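Side-chain contacts in Plm1 (Streptomyces sp. HK803, PDB 4HXY), which probably reduces the beta-keto group of a polyketide intermediate with NADPH, as the ketoreductase domain of the first module of phoslactomycin biosynthesis: residues R115-G118 / R124-G127; A117-P122 / P419-S424; V207-S212 / R237-T242; G258-L263 / E309-L314. One frame throughout, in Å; residues are numbered along the deposited sequence.

Contact 1: residues R115-G118 / R124-G127; sequences RVAG and RWGG
A117 and G118, on the last turns of helix 105-120, press against one face of the W125 indole at the start of strand 125-131. The helix and strand are consecutive elements of the beta-alpha-beta unit formed by strand 85-90, helix 105-120 and strand 125-131, and the contact lies where the chain turns from the second element into the third. The interaction between side chains is a CH-pi contact: A117 CB sits 4.0 Å from the centroid of the six-membered ring of W125, 17° off the ring normal. Its nearest ring atom is W125 CE3, at 3.8 Å from A117 CB. Backbone packing covers the five-membered end of the same face, where the missing side chain of G118 lets the helix come close; the CA atoms of G118 and W125 are 5.3 Å apart. The indole reaches the helix because W125 CG is anti to the backbone N (chi1 -175°), beside the carbonyl carbon. On the opposite face lies the strand's own backbone, with G127 N 3.7 Å above the ring plane of W125 near its rim. No hydrogen bond joins the two segments, so van der Waals and CH-pi contacts carry this buried interface. L70 and L74 of helix 67-77 and V85 and C87 of strand 85-90 also touch the indole. At the pyrrole end, G118 CA approaches W125 CD1 to 3.5 Å.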
loop_
_atom_site.group_PDB
_atom_site.type_symbol
_atom_site.label_atom_id
_atom_site.label_comp_id
_atom_site.label_asym_id
_atom_site.label_seq_id
_atom_site.Cartn_x
_atom_site.Cartn_y
_atom_site.Cartn_z
ATOM N N ARG A 115 8.502 6.219 -0.737
ATOM C CA ARG A 115 8.685 6.423 0.702
ATOM C C ARG A 115 9.848 5.610 1.283
ATOM O O ARG A 115 10.600 6.105 2.122
ATOM C CB ARG A 115 7.395 6.121 1.469
ATOM C CG ARG A 115 6.316 7.213 1.299
ATOM C CD ARG A 115 5.071 6.951 2.151
ATOM N NE ARG A 115 4.178 5.954 1.534
ATOM C CZ ARG A 115 3.178 6.236 0.711
ATOM N NH1 ARG A 115 2.866 7.490 0.399
ATOM N NH2 ARG A 115 2.455 5.260 0.204
ATOM N N VAL A 116 10.001 4.373 0.833
ATOM C CA VAL A 116 11.133 3.550 1.232
ATOM C C VAL A 116 12.460 4.150 0.707
ATOM O O VAL A 116 13.459 4.158 1.423
ATOM C CB VAL A 116 10.933 2.107 0.785
ATOM C CG1 VAL A 116 12.155 1.274 1.141
ATOM C CG2 VAL A 116 9.669 1.529 1.444
ATOM N N ALA A 117 12.453 4.678 -0.513
ATOM C CA ALA A 117 13.628 5.379 -1.051
ATOM C C ALA A 117 14.062 6.538 -0.143
ATOM O O ALA A 117 15.259 6.732 0.101
ATOM C CB ALA A 117 13.370 5.847 -2.482
ATOM N N GLY A 118 13.090 7.288 0.381
ATOM C CA GLY A 118 13.369 8.375 1.321
ATOM C C GLY A 118 14.078 7.881 2.568
ATOM O O GLY A 118 14.961 8.578 3.109
ATOM N N ARG A 124 19.635 11.799 -0.619
ATOM C CA ARG A 124 19.530 11.827 -2.078
ATOM C C ARG A 124 18.097 12.005 -2.561
ATOM O O ARG A 124 17.848 12.571 -3.627
ATOM C CB ARG A 124 20.094 10.528 -2.671
ATOM C CG ARG A 124 21.610 10.386 -2.484
ATOM C CD ARG A 124 22.231 9.523 -3.532
ATOM N NE ARG A 124 22.170 10.150 -4.856
ATOM C CZ ARG A 124 22.566 9.573 -5.990
ATOM N NH1 ARG A 124 23.068 8.335 -6.004
ATOM N NH2 ARG A 124 22.462 10.241 -7.124
ATOM N N TRP A 125 17.153 11.508 -1.780
ATOM C CA TRP A 125 15.757 11.521 -2.206
ATOM C C TRP A 125 15.140 12.892 -2.023
ATOM O O TRP A 125 15.200 13.470 -0.948
ATOM C CB TRP A 125 14.987 10.488 -1.404
ATOM C CG TRP A 125 13.560 10.332 -1.827
ATOM C CD1 TRP A 125 12.460 10.691 -1.121
ATOM C CD2 TRP A 125 13.088 9.799 -3.065
ATOM N NE1 TRP A 125 11.324 10.381 -1.822
ATOM C CE2 TRP A 125 11.685 9.855 -3.030
ATOM C CE3 TRP A 125 13.711 9.251 -4.179
ATOM C CZ2 TRP A 125 10.894 9.373 -4.061
ATOM C CZ3 TRP A 125 12.924 8.825 -5.230
ATOM C CH2 TRP A 125 11.533 8.885 -5.156
ATOM N N GLY A 126 14.558 13.414 -3.089
ATOM C CA GLY A 126 13.856 14.658 -3.089
ATOM C C GLY A 126 12.450 14.457 -2.572
ATOM O O GLY A 126 12.108 14.866 -1.448
ATOM N N GLY A 127 11.641 13.770 -3.368
ATOM C CA GLY A 127 10.272 13.529 -2.985
ATOM C C GLY A 127 9.377 13.047 -4.108
ATOM O O GLY A 127 9.835 12.774 -5.236
#

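Contact 2: residues A117-P122 / P419-S424; sequences AGLELP and PAFTAS
One face of the F421 ring receives the methyl group L119 CD2, which stands 4.2 Å from the ring centroid and 24° off its normal, a CH-pi contact offset toward the rim. The closest ring atom is F421 CZ, 3.9 Å from L119 CD2. The other methyl, L119 CD1, meets F421 CE1 at 4.0 Å, so both branches of the leucine touch the far end of the ring. The two side chains cross at about a right angle. F421 swings its ring toward L119 with CG anti to the backbone N (chi1 -176°). Other aromatic residues also contact the ring: F430 edge-to-face, with F417 and W327 touching it as well. The contact joins, at the protein surface, the C-terminal ends of helix 105-120, from the beta-alpha-beta unit of strands 85-90 and 125-131, and helix 414-421, which follows strand 408-412, the parallel neighbour of strand 357-361. Just past both helix ends the two segments meet again through P122 and S424. There the pyrrolidine carbon P122 CB rests against the carbonyl oxygen S424 O at 3.4 Å, while P122 CG lies 4.1 Å from S424 CB. P122 O accepts a hydrogen bond from NH1 of R425, the residue directly after S424.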
loop_
_atom_site.group_PDB
_atom_site.type_symbol
_atom_site.label_atom_id
_atom_site.label_comp_id
_atom_site.label_asym_id
_atom_site.label_seq_id
_atom_site.Cartn_x
_atom_site.Cartn_y
_atom_site.Cartn_z
ATOM N N ALA A 117 12.453 4.678 -0.513
ATOM C CA ALA A 117 13.628 5.379 -1.051
ATOM C C ALA A 117 14.062 6.538 -0.143
ATOM O O ALA A 117 15.259 6.732 0.101
ATOM C CB ALA A 117 13.370 5.847 -2.482
ATOM N N GLY A 118 13.090 7.288 0.381
ATOM C CA GLY A 118 13.369 8.375 1.321
ATOM C C GLY A 118 14.078 7.881 2.568
ATOM O O GLY A 118 14.961 8.578 3.109
ATOM N N LEU A 119 13.716 6.696 3.045
ATOM C CA LEU A 119 14.326 6.135 4.258
ATOM C C LEU A 119 15.707 5.491 3.989
ATOM O O LEU A 119 16.603 5.560 4.842
ATOM C CB LEU A 119 13.412 5.098 4.924
ATOM C CG LEU A 119 12.038 5.612 5.327
ATOM C CD1 LEU A 119 11.105 4.450 5.692
ATOM C CD2 LEU A 119 12.200 6.587 6.497
ATOM N N GLU A 120 15.888 4.894 2.813
ATOM C CA GLU A 120 17.144 4.212 2.481
ATOM C C GLU A 120 18.204 5.144 1.910
ATOM O O GLU A 120 19.395 4.857 2.045
ATOM C CB GLU A 120 16.911 3.068 1.479
ATOM C CG GLU A 120 16.065 1.952 2.053
ATOM C CD GLU A 120 15.955 0.743 1.155
ATOM O OE1 GLU A 120 16.568 0.726 0.053
ATOM O OE2 GLU A 120 15.243 -0.200 1.575
ATOM N N LEU A 121 17.766 6.221 1.256
ATOM C CA LEU A 121 18.633 7.165 0.563
ATOM C C LEU A 121 18.284 8.588 1.028
ATOM O O LEU A 121 17.932 9.445 0.227
ATOM C CB LEU A 121 18.459 7.020 -0.952
ATOM C CG LEU A 121 18.593 5.602 -1.490
ATOM C CD1 LEU A 121 17.999 5.504 -2.916
ATOM C CD2 LEU A 121 20.036 5.140 -1.453
ATOM N N PRO A 122 18.383 8.845 2.344
ATOM C CA PRO A 122 17.746 10.037 2.914
ATOM C C PRO A 122 18.319 11.361 2.420
ATOM O O PRO A 122 17.591 12.377 2.390
ATOM C CB PRO A 122 17.963 9.858 4.428
ATOM C CG PRO A 122 19.089 8.885 4.535
ATOM C CD PRO A 122 18.898 7.963 3.398
ATOM N N PRO A 419 11.327 9.310 16.994
ATOM C CA PRO A 419 12.794 9.464 16.901
ATOM C C PRO A 419 13.458 8.350 16.099
ATOM O O PRO A 419 14.478 8.601 15.415
ATOM C CB PRO A 419 13.268 9.470 18.361
ATOM C CG PRO A 419 12.029 9.771 19.178
ATOM C CD PRO A 419 10.856 9.241 18.396
ATOM N N ALA A 420 12.907 7.136 16.139
ATOM C CA ALA A 420 13.464 6.057 15.335
ATOM C C ALA A 420 13.182 6.282 13.850
ATOM O O ALA A 420 14.080 6.173 13.013
ATOM C CB ALA A 420 12.939 4.677 15.808
ATOM N N PHE A 421 11.940 6.640 13.526
ATOM C CA PHE A 421 11.527 6.800 12.121
ATOM C C PHE A 421 12.234 7.952 11.422
ATOM O O PHE A 421 12.558 7.862 10.222
ATOM C CB PHE A 421 9.997 6.998 12.035
ATOM C CG PHE A 421 9.496 7.078 10.630
ATOM C CD1 PHE A 421 9.240 5.915 9.930
ATOM C CD2 PHE A 421 9.327 8.287 9.996
ATOM C CE1 PHE A 421 8.800 5.955 8.611
ATOM C CE2 PHE A 421 8.882 8.320 8.649
ATOM C CZ PHE A 421 8.611 7.146 7.994
ATOM N N THR A 422 12.515 9.010 12.188
ATOM C CA THR A 422 13.104 10.231 11.668
ATOM C C THR A 422 14.596 10.367 11.965
ATOM O O THR A 422 15.167 11.436 11.746
ATOM C CB THR A 422 12.372 11.485 12.187
ATOM O OG1 THR A 422 12.552 11.616 13.617
ATOM C CG2 THR A 422 10.871 11.405 11.839
ATOM N N ALA A 423 15.238 9.301 12.432
ATOM C CA ALA A 423 16.660 9.419 12.837
ATOM C C ALA A 423 17.567 9.912 11.716
ATOM O O ALA A 423 18.446 10.739 11.936
ATOM C CB ALA A 423 17.190 8.096 13.360
ATOM N N SER A 424 17.342 9.389 10.510
ATOM C CA SER A 424 18.183 9.716 9.375
ATOM C C SER A 424 17.554 10.736 8.438
ATOM O O SER A 424 18.232 11.234 7.546
ATOM C CB SER A 424 18.529 8.446 8.593
ATOM O OG SER A 424 19.200 7.481 9.377
#

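Contact 3: residues V207-S212 / R237-T242; sequences VAEQGS and RAFGAT
F239 reaches across to the end of helix 198-210, beginning with its CB, which lies 3.2 Å from the carbonyl oxygen A208 O. Next along, F239 CG remains near that oxygen, at 3.6 Å. The ring then spans two helical residues: F239 CD2 meets the methyl A208 CB at 4.1 Å, whereas F239 CD1 packs on E209 CA. That alpha carbon lies over one face of the ring, 4.0 Å from its centroid and 26° off the normal, a CH-pi contact. With F239 CG beside its backbone N (chi1 -74°), the ring runs alongside E209 and points the same way. Both segments belong to the Rossmann-type fold of the ketoreductase, where the end of helix 198-210 packs against the loop between helix 229-237 and strand 242-247. At the tip, F239 CZ touches the aliphatic E209 CG at 3.5 Å. The glutamate chain is extended beyond CG, and its carboxylate plane is turned 50° from the ring. Near the backbone of F239, at the CB end of the side chain, a water sits between the two segments. It donates a hydrogen bond to A208 O at 2.6 Å and accepts a weak one from A241 N.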
loop_
_atom_site.group_PDB
_atom_site.type_symbol
_atom_site.label_atom_id
_atom_site.label_comp_id
_atom_site.label_asym_id
_atom_site.label_seq_id
_atom_site.Cartn_x
_atom_site.Cartn_y
_atom_site.Cartn_z
ATOM N N VAL A 207 -14.737 -15.991 11.557
ATOM C CA VAL A 207 -15.890 -16.218 10.684
ATOM C C VAL A 207 -16.655 -17.452 11.142
ATOM O O VAL A 207 -17.888 -17.434 11.244
ATOM C CB VAL A 207 -15.441 -16.376 9.216
ATOM C CG1 VAL A 207 -16.624 -16.794 8.317
ATOM C CG2 VAL A 207 -14.845 -15.097 8.725
ATOM N N ALA A 208 -15.922 -18.517 11.425
ATOM C CA ALA A 208 -16.535 -19.786 11.826
ATOM C C ALA A 208 -17.333 -19.630 13.118
ATOM O O ALA A 208 -18.483 -20.089 13.224
ATOM C CB ALA A 208 -15.469 -20.847 11.976
ATOM N N GLU A 209 -16.724 -18.963 14.089
ATOM C CA GLU A 209 -17.362 -18.667 15.385
ATOM C C GLU A 209 -18.685 -17.893 15.271
ATOM O O GLU A 209 -19.598 -18.056 16.098
ATOM C CB GLU A 209 -16.383 -17.871 16.263
ATOM C CG GLU A 209 -15.307 -18.733 16.895
ATOM C CD GLU A 209 -14.104 -17.929 17.381
ATOM O OE1 GLU A 209 -14.246 -16.710 17.638
ATOM O OE2 GLU A 209 -13.007 -18.527 17.486
ATOM N N GLN A 210 -18.797 -17.041 14.262
ATOM C CA GLN A 210 -19.981 -16.222 14.089
ATOM C C GLN A 210 -21.199 -17.041 13.690
ATOM O O GLN A 210 -22.340 -16.699 14.001
ATOM C CB GLN A 210 -19.719 -15.152 13.026
ATOM C CG GLN A 210 -20.787 -14.115 12.949
ATOM C CD GLN A 210 -21.140 -13.554 14.317
ATOM O OE1 GLN A 210 -20.248 -13.147 15.077
ATOM N NE2 GLN A 210 -22.434 -13.522 14.639
ATOM N N GLY A 211 -20.959 -18.110 12.956
ATOM C CA GLY A 211 -22.045 -19.012 12.585
ATOM C C GLY A 211 -22.971 -18.420 11.545
ATOM O O GLY A 211 -24.156 -18.780 11.486
ATOM N N SER A 212 -22.443 -17.504 10.730
ATOM C CA SER A 212 -23.226 -16.827 9.698
ATOM C C SER A 212 -23.040 -17.369 8.284
ATOM O O SER A 212 -23.900 -17.176 7.432
ATOM C CB SER A 212 -22.876 -15.328 9.702
ATOM O OG SER A 212 -21.477 -15.134 9.535
ATOM N N ARG A 237 -14.410 -26.599 11.459
ATOM C CA ARG A 237 -15.521 -27.503 11.130
ATOM C C ARG A 237 -16.465 -27.784 12.304
ATOM O O ARG A 237 -17.616 -28.185 12.103
ATOM C CB ARG A 237 -14.993 -28.803 10.547
ATOM C CG ARG A 237 -14.609 -28.662 9.089
ATOM C CD ARG A 237 -13.844 -29.863 8.610
ATOM N NE ARG A 237 -13.417 -29.688 7.232
ATOM C CZ ARG A 237 -12.367 -30.278 6.670
ATOM N NH1 ARG A 237 -11.593 -31.114 7.362
ATOM N NH2 ARG A 237 -12.084 -30.034 5.399
ATOM N N ALA A 238 -15.995 -27.540 13.517
ATOM C CA ALA A 238 -16.847 -27.664 14.710
ATOM C C ALA A 238 -18.052 -26.690 14.775
ATOM O O ALA A 238 -18.988 -26.929 15.535
ATOM C CB ALA A 238 -15.999 -27.513 15.943
ATOM N N PHE A 239 -18.032 -25.617 13.978
ATOM C CA PHE A 239 -18.968 -24.480 14.120
ATOM C C PHE A 239 -20.158 -24.381 13.133
ATOM O O PHE A 239 -21.001 -23.472 13.263
ATOM C CB PHE A 239 -18.184 -23.161 14.020
ATOM C CG PHE A 239 -17.359 -22.837 15.232
ATOM C CD1 PHE A 239 -17.927 -22.192 16.320
ATOM C CD2 PHE A 239 -16.009 -23.148 15.274
ATOM C CE1 PHE A 239 -17.163 -21.878 17.438
ATOM C CE2 PHE A 239 -15.242 -22.835 16.377
ATOM C CZ PHE A 239 -15.820 -22.191 17.465
ATOM N N GLY A 240 -20.232 -25.249 12.138
ATOM C CA GLY A 240 -21.438 -25.303 11.295
ATOM C C GLY A 240 -21.241 -25.138 9.798
ATOM O O GLY A 240 -21.886 -25.823 9.012
ATOM N N ALA A 241 -20.375 -24.208 9.406
ATOM C CA ALA A 241 -20.059 -24.022 7.994
ATOM C C ALA A 241 -19.191 -25.182 7.529
ATOM O O ALA A 241 -18.426 -25.734 8.301
ATOM C CB ALA A 241 -19.317 -22.698 7.771
ATOM N N THR A 242 -19.293 -25.549 6.264
ATOM C CA THR A 242 -18.325 -26.454 5.704
ATOM C C THR A 242 -17.041 -25.660 5.504
ATOM O O THR A 242 -17.058 -24.436 5.405
ATOM C CB THR A 242 -18.811 -27.094 4.389
ATOM O OG1 THR A 242 -18.856 -26.132 3.349
ATOM C CG2 THR A 242 -20.202 -27.722 4.565
HETATM O O HOH W 1 -19.417 -21.327 11.083
#

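Contact 4: residues G258-L263 / E309-L314; sequences GLIDAL and ELLPDL
I260 and L310 mark the nearest backbone approach, 7.8 Å between their CA atoms, where helix 253-265 faces the final turn of helix 290-310 and the chain leaves helical geometry at L311. I260 fills this gap, its side chain meeting both leucines. Its long branch goes to the end of the helix: I260 CD1 contacts L310 CB at 3.8 Å and L310 CD1 at 3.9 Å. The same methyl also meets the branch of the next residue, with L311 CG 3.9 Å and L311 CD1 4.0 Å from I260 CD1. The short branch takes a separate path, and I260 CG2 touches L311 CD2 at 3.8 Å. The split follows from chi1 of -70°, which puts I260 CG1 beside the backbone N and I260 CG2 anti to it. The isoleucine crosses each leucine side chain obliquely, and the interaction is entirely apolar. Around this buried contact, E309 forms a salt bridge with R253 at the start of the first helix, a second link between the two helices. In the Rossmann fold of the ketoreductase, L311 continues inward onto V270 and V273 of strand 270-275, and L314 also touches V273. On the other segment, L259 and L263 of helix 253-265 rest on strand 215-220, L259 against L219 and L263 against R215 and L217, while L263 also reaches V270.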
loop_
_atom_site.group_PDB
_atom_site.type_symbol
_atom_site.label_atom_id
_atom_site.label_comp_id
_atom_site.label_asym_id
_atom_site.label_seq_id
_atom_site.Cartn_x
_atom_site.Cartn_y
_atom_site.Cartn_z
ATOM N N GLY A 258 -11.637 -21.179 -12.546
ATOM C CA GLY A 258 -12.187 -22.520 -12.323
ATOM C C GLY A 258 -12.880 -22.705 -10.987
ATOM O O GLY A 258 -13.986 -23.257 -10.926
ATOM N N LEU A 259 -12.226 -22.248 -9.921
ATOM C CA LEU A 259 -12.744 -22.364 -8.564
ATOM C C LEU A 259 -14.016 -21.546 -8.431
ATOM O O LEU A 259 -15.047 -22.029 -7.939
ATOM C CB LEU A 259 -11.703 -21.868 -7.556
ATOM C CG LEU A 259 -12.162 -21.837 -6.101
ATOM C CD1 LEU A 259 -12.568 -23.235 -5.637
ATOM C CD2 LEU A 259 -11.084 -21.253 -5.193
ATOM N N ILE A 260 -13.921 -20.287 -8.845
ATOM C CA ILE A 260 -15.034 -19.361 -8.733
ATOM C C ILE A 260 -16.248 -19.854 -9.544
ATOM O O ILE A 260 -17.386 -19.830 -9.064
ATOM C CB ILE A 260 -14.591 -17.939 -9.135
ATOM C CG1 ILE A 260 -13.649 -17.386 -8.052
ATOM C CG2 ILE A 260 -15.809 -17.045 -9.343
ATOM C CD1 ILE A 260 -12.774 -16.184 -8.468
ATOM N N ASP A 261 -15.994 -20.299 -10.767
ATOM C CA ASP A 261 -17.057 -20.840 -11.625
ATOM C C ASP A 261 -17.725 -22.076 -11.015
ATOM O O ASP A 261 -18.950 -22.219 -11.084
ATOM C CB ASP A 261 -16.481 -21.205 -12.999
ATOM C CG ASP A 261 -16.157 -19.988 -13.854
ATOM O OD1 ASP A 261 -16.443 -18.830 -13.452
ATOM O OD2 ASP A 261 -15.593 -20.193 -14.954
ATOM N N ALA A 262 -16.924 -22.967 -10.440
ATOM C CA ALA A 262 -17.423 -24.206 -9.837
ATOM C C ALA A 262 -18.308 -23.914 -8.632
ATOM O O ALA A 262 -19.300 -24.593 -8.410
ATOM C CB ALA A 262 -16.267 -25.117 -9.427
ATOM N N LEU A 263 -17.942 -22.898 -7.849
ATOM C CA LEU A 263 -18.741 -22.531 -6.687
ATOM C C LEU A 263 -20.085 -21.936 -7.114
ATOM O O LEU A 263 -21.120 -22.264 -6.534
ATOM C CB LEU A 263 -17.957 -21.565 -5.777
ATOM C CG LEU A 263 -16.787 -22.198 -4.996
ATOM C CD1 LEU A 263 -15.776 -21.120 -4.537
ATOM C CD2 LEU A 263 -17.251 -23.043 -3.810
ATOM N N GLU A 309 -11.349 -8.496 -10.591
ATOM C CA GLU A 309 -11.875 -8.736 -11.930
ATOM C C GLU A 309 -12.898 -9.882 -11.985
ATOM O O GLU A 309 -13.966 -9.759 -12.634
ATOM C CB GLU A 309 -10.730 -8.981 -12.892
ATOM C CG GLU A 309 -11.184 -9.218 -14.327
ATOM C CD GLU A 309 -10.090 -9.788 -15.184
ATOM O OE1 GLU A 309 -8.901 -9.586 -14.847
ATOM O OE2 GLU A 309 -10.424 -10.479 -16.184
ATOM N N LEU A 310 -12.589 -10.979 -11.314
ATOM C CA LEU A 310 -13.401 -12.195 -11.411
ATOM C C LEU A 310 -14.631 -12.155 -10.501
ATOM O O LEU A 310 -15.558 -12.974 -10.666
ATOM C CB LEU A 310 -12.567 -13.443 -11.080
ATOM C CG LEU A 310 -11.360 -13.764 -11.976
ATOM C CD1 LEU A 310 -10.609 -15.019 -11.480
ATOM C CD2 LEU A 310 -11.767 -13.895 -13.431
ATOM N N LEU A 311 -14.648 -11.238 -9.541
ATOM C CA LEU A 311 -15.717 -11.181 -8.538
ATOM C C LEU A 311 -16.306 -9.776 -8.433
ATOM O O LEU A 311 -16.093 -9.081 -7.445
ATOM C CB LEU A 311 -15.161 -11.615 -7.190
ATOM C CG LEU A 311 -14.784 -13.088 -7.117
ATOM C CD1 LEU A 311 -14.023 -13.395 -5.857
ATOM C CD2 LEU A 311 -16.066 -13.947 -7.212
ATOM N N PRO A 312 -17.036 -9.330 -9.463
ATOM C CA PRO A 312 -17.647 -7.987 -9.455
ATOM C C PRO A 312 -18.785 -7.780 -8.466
ATOM O O PRO A 312 -19.095 -6.625 -8.156
ATOM C CB PRO A 312 -18.207 -7.854 -10.877
ATOM C CG PRO A 312 -18.446 -9.259 -11.325
ATOM C CD PRO A 312 -17.314 -10.055 -10.717
ATOM N N ASP A 313 -19.397 -8.870 -7.997
ATOM C CA ASP A 313 -20.577 -8.821 -7.142
ATOM C C ASP A 313 -20.253 -9.519 -5.819
ATOM O O ASP A 313 -20.324 -10.745 -5.725
ATOM C CB ASP A 313 -21.763 -9.523 -7.831
ATOM C CG ASP A 313 -22.033 -8.992 -9.236
ATOM O OD1 ASP A 313 -21.971 -7.756 -9.415
ATOM O OD2 ASP A 313 -22.285 -9.807 -10.165
ATOM N N LEU A 314 -19.825 -8.756 -4.826
ATOM C CA LEU A 314 -19.521 -9.306 -3.498
ATOM C C LEU A 314 -20.171 -8.456 -2.429
ATOM O O LEU A 314 -20.333 -7.239 -2.609
ATOM C CB LEU A 314 -18.018 -9.309 -3.229
ATOM C CG LEU A 314 -17.151 -10.158 -4.147
ATOM C CD1 LEU A 314 -15.659 -9.829 -3.946
ATOM C CD2 LEU A 314 -17.452 -11.633 -3.894
#

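Overall arrangement
The four contacts form two groups on opposite sides of the chain's centre. Contacts 1 and 2, with centres 9 Å apart, share A117 and G118 and use successive parts of the end of helix 105-120: one joins it to the following strand, the other to the distant helix 414-421. Contacts 3 and 4 follow contact 1 along the chain and fall between the two segments of contact 2. Both lie within the ketoreductase (KR) domain, their centres 22 Å apart, and pack different helices of the NADPH-binding Rossmann-type fold. About 47 Å separates the centres of contacts 1 and 3. Contact 2 thus brings the C-terminal region back beside the early beta-alpha-beta unit.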